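Local coordinates for geranyltranstransferase (IspA) (Helicobacter pylori, PDB 3Q1O), which probably acts as a magnesium-dependent prenyltransferase of isoprenoid biosynthesis, joining isoprenyl diphosphates in the manner of the FPP/GGPP synthase family, at residues 236-241 with 259-264. Residues are numbered along the deposited sequence; the frame is centred on the assembly and turned at random.
Sequences LDDIID and KNSFVN. With DMA (dimethylallyl diphosphate), chain G; DMA (dimethylallyl diphosphate), chain F.
Asp238 reaches from helix 216-243 to the first turn of helix 262-266, within the largely alpha-helical isoprenoid synthase fold. It belongs to the DDIID sequence, the second aspartate-rich motif (DDxxD) of trans-prenyltransferases. From Asp238 CB, 4.0 Å from Ser261 CB, the side chain leads to CG, which faces that same Ser261 CB. OD1 turns back to accept a hydrogen bond from Gln234 NE2 of its own helix. Asp238 OD2 accepts a nearly straight hydrogen bond from Phe262 N (3.0 Å, 169°), which comes from above the carboxylate plane, and is also hydrogen-bonded to His192 NE2. A carboxylate suits this place because it takes the N-H of the first helical residue. The Phe262 ring turns an edge toward OD2 and packs against helix 185-211. Ser261 is the N-cap, its short hydroxyl OG taking Asn264 N at 3.3 Å. Beta-branched Val263 suits the apolar side: its CG2, anti to the carbonyl carbon (CG1 at chi1 176°), touches Ile239 CG1 at 3.9 Å, the two side chains crossing at about a right angle. Next to Asp238 in sequence, Asp237 sends OD2 to within 3.2 Å of O3B of one dimethylallyl diphosphate, while its OD1 is salt-bridged to Lys251. A water donates to Asp238 O and is hydrogen-bonded to Ser261 OG at 2.9 Å.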
loop_
_atom_site.group_PDB
_atom_site.type_symbol
_atom_site.label_atom_id
_atom_site.label_comp_id
_atom_site.label_asym_id
_atom_site.label_seq_id
_atom_site.Cartn_x
_atom_site.Cartn_y
_atom_site.Cartn_z
ATOM N N LEU A 236 -19.772 1.343 19.085
ATOM C CA LEU A 236 -20.580 0.126 19.044
ATOM C C LEU A 236 -19.723 -1.138 18.953
ATOM O O LEU A 236 -20.083 -2.175 19.509
ATOM C CB LEU A 236 -21.584 0.183 17.893
ATOM C CG LEU A 236 -22.665 1.259 18.010
ATOM C CD1 LEU A 236 -23.469 1.339 16.721
ATOM C CD2 LEU A 236 -23.565 0.992 19.204
ATOM N N ASP A 237 -18.586 -1.037 18.268
ATOM C CA ASP A 237 -17.645 -2.150 18.157
ATOM C C ASP A 237 -17.002 -2.459 19.504
ATOM O O ASP A 237 -16.808 -3.628 19.842
ATOM C CB ASP A 237 -16.557 -1.860 17.112
ATOM C CG ASP A 237 -15.603 -3.035 16.916
ATOM O OD1 ASP A 237 -16.033 -4.065 16.357
ATOM O OD2 ASP A 237 -14.425 -2.929 17.325
ATOM N N ASP A 238 -16.680 -1.413 20.264
ATOM C CA ASP A 238 -16.146 -1.564 21.620
ATOM C C ASP A 238 -17.135 -2.278 22.537
ATOM O O ASP A 238 -16.735 -3.090 23.371
ATOM C CB ASP A 238 -15.757 -0.208 22.203
ATOM C CG ASP A 238 -14.515 0.376 21.551
ATOM O OD1 ASP A 238 -13.900 -0.302 20.704
ATOM O OD2 ASP A 238 -14.139 1.515 21.892
ATOM N N ILE A 239 -18.421 -1.994 22.347
ATOM C CA ILE A 239 -19.492 -2.606 23.127
ATOM C C ILE A 239 -19.700 -4.053 22.694
ATOM O O ILE A 239 -19.999 -4.913 23.528
ATOM C CB ILE A 239 -20.802 -1.762 23.055
ATOM C CG1 ILE A 239 -20.579 -0.406 23.729
ATOM C CG2 ILE A 239 -21.978 -2.465 23.724
ATOM C CD1 ILE A 239 -21.667 0.597 23.477
ATOM N N ILE A 240 -19.500 -4.317 21.399
ATOM C CA ILE A 240 -19.593 -5.666 20.826
ATOM C C ILE A 240 -18.676 -6.666 21.552
ATOM O O ILE A 240 -19.091 -7.785 21.841
ATOM C CB ILE A 240 -19.367 -5.646 19.277
ATOM C CG1 ILE A 240 -20.688 -5.360 18.559
ATOM C CG2 ILE A 240 -18.759 -6.963 18.753
ATOM C CD1 ILE A 240 -20.537 -5.025 17.079
ATOM N N ASP A 241 -17.462 -6.230 21.886
ATOM C CA ASP A 241 -16.471 -7.058 22.582
ATOM C C ASP A 241 -16.954 -7.685 23.897
ATOM O O ASP A 241 -16.617 -8.831 24.196
ATOM C CB ASP A 241 -15.188 -6.261 22.838
ATOM C CG ASP A 241 -14.095 -7.101 23.487
ATOM O OD1 ASP A 241 -13.630 -8.075 22.855
ATOM O OD2 ASP A 241 -13.700 -6.787 24.630
ATOM N N LYS A 259 -6.460 -2.870 27.051
ATOM C CA LYS A 259 -6.406 -1.864 25.975
ATOM C C LYS A 259 -7.391 -0.692 26.138
ATOM O O LYS A 259 -8.145 -0.614 27.113
ATOM C CB LYS A 259 -6.625 -2.540 24.618
ATOM C CG LYS A 259 -6.024 -1.812 23.428
ATOM C CD LYS A 259 -6.604 -2.357 22.134
ATOM C CE LYS A 259 -5.538 -2.500 21.067
ATOM N NZ LYS A 259 -6.160 -2.735 19.743
ATOM N N ASN A 260 -7.377 0.226 25.172
ATOM C CA ASN A 260 -8.193 1.440 25.246
ATOM C C ASN A 260 -9.485 1.393 24.437
ATOM O O ASN A 260 -9.468 1.498 23.209
ATOM C CB ASN A 260 -7.371 2.663 24.843
ATOM C CG ASN A 260 -6.832 3.419 26.036
ATOM O OD1 ASN A 260 -7.581 3.806 26.933
ATOM N ND2 ASN A 260 -5.526 3.644 26.049
ATOM N N SER A 261 -10.598 1.245 25.148
ATOM C CA SER A 261 -11.928 1.223 24.550
ATOM C C SER A 261 -12.899 2.067 25.361
ATOM O O SER A 261 -12.615 2.428 26.503
ATOM C CB SER A 261 -12.448 -0.208 24.406
ATOM O OG SER A 261 -12.965 -0.694 25.621
ATOM N N PHE A 262 -14.042 2.376 24.756
ATOM C CA PHE A 262 -15.087 3.157 25.408
ATOM C C PHE A 262 -15.681 2.446 26.615
ATOM O O PHE A 262 -15.989 3.092 27.613
ATOM C CB PHE A 262 -16.168 3.575 24.405
ATOM C CG PHE A 262 -15.903 4.913 23.758
ATOM C CD1 PHE A 262 -16.736 5.997 24.008
ATOM C CD2 PHE A 262 -14.804 5.098 22.918
ATOM C CE1 PHE A 262 -16.490 7.239 23.429
ATOM C CE2 PHE A 262 -14.549 6.339 22.337
ATOM C CZ PHE A 262 -15.392 7.411 22.594
ATOM N N VAL A 263 -15.797 1.122 26.527
ATOM C CA VAL A 263 -16.267 0.285 27.633
ATOM C C VAL A 263 -15.295 0.306 28.819
ATOM O O VAL A 263 -15.727 0.355 29.965
ATOM C CB VAL A 263 -16.544 -1.165 27.162
ATOM C CG1 VAL A 263 -16.952 -2.067 28.328
ATOM C CG2 VAL A 263 -17.635 -1.173 26.098
ATOM N N ASN A 264 -13.991 0.290 28.546
ATOM C CA ASN A 264 -12.984 0.382 29.608
ATOM C C ASN A 264 -12.979 1.748 30.265
ATOM O O ASN A 264 -12.814 1.864 31.482
ATOM C CB ASN A 264 -11.581 0.078 29.077
ATOM C CG ASN A 264 -11.396 -1.382 28.714
ATOM O OD1 ASN A 264 -12.232 -2.234 29.034
ATOM N ND2 ASN A 264 -10.296 -1.680 28.037
HETATM C C1 DMA G . -8.996 -2.265 14.533
HETATM O O1 DMA G . -9.550 -1.797 15.762
HETATM C C2 DMA G . -8.704 -1.151 13.565
HETATM C C3 DMA G . -8.423 -1.419 12.285
HETATM C C4 DMA G . -8.378 -2.825 11.772
HETATM C C5 DMA G . -8.136 -0.286 11.343
HETATM P PA DMA G . -9.971 -2.951 16.799
HETATM O O1A DMA G . -8.722 -3.755 17.068
HETATM O O2A DMA G . -10.739 -2.345 17.946
HETATM O O3A DMA G . -10.984 -3.794 15.864
HETATM P PB DMA G . -11.444 -5.313 16.128
HETATM O O1B DMA G . -12.329 -5.593 14.937
HETATM O O2B DMA G . -10.159 -6.106 16.182
HETATM O O3B DMA G . -12.195 -5.258 17.435
HETATM C C1 DMA F . -13.711 -4.226 11.998
HETATM O O1 DMA F . -14.596 -3.830 10.946
HETATM C C2 DMA F . -12.800 -3.024 12.016
HETATM C C3 DMA F . -13.041 -1.951 12.786
HETATM C C4 DMA F . -14.199 -1.895 13.744
HETATM C C5 DMA F . -12.098 -0.784 12.695
HETATM P PA DMA F . -16.026 -4.469 10.630
HETATM O O1A DMA F . -16.552 -3.788 9.388
HETATM O O2A DMA F . -16.843 -4.467 11.903
HETATM O O3A DMA F . -15.620 -5.993 10.280
HETATM P PB DMA F . -15.957 -6.704 8.874
HETATM O O1B DMA F . -15.457 -8.108 9.122
HETATM O O2B DMA F . -17.453 -6.563 8.682
HETATM O O3B DMA F . -15.162 -5.930 7.858
HETATM O O HOH W 1 -14.558 -2.874 24.494
#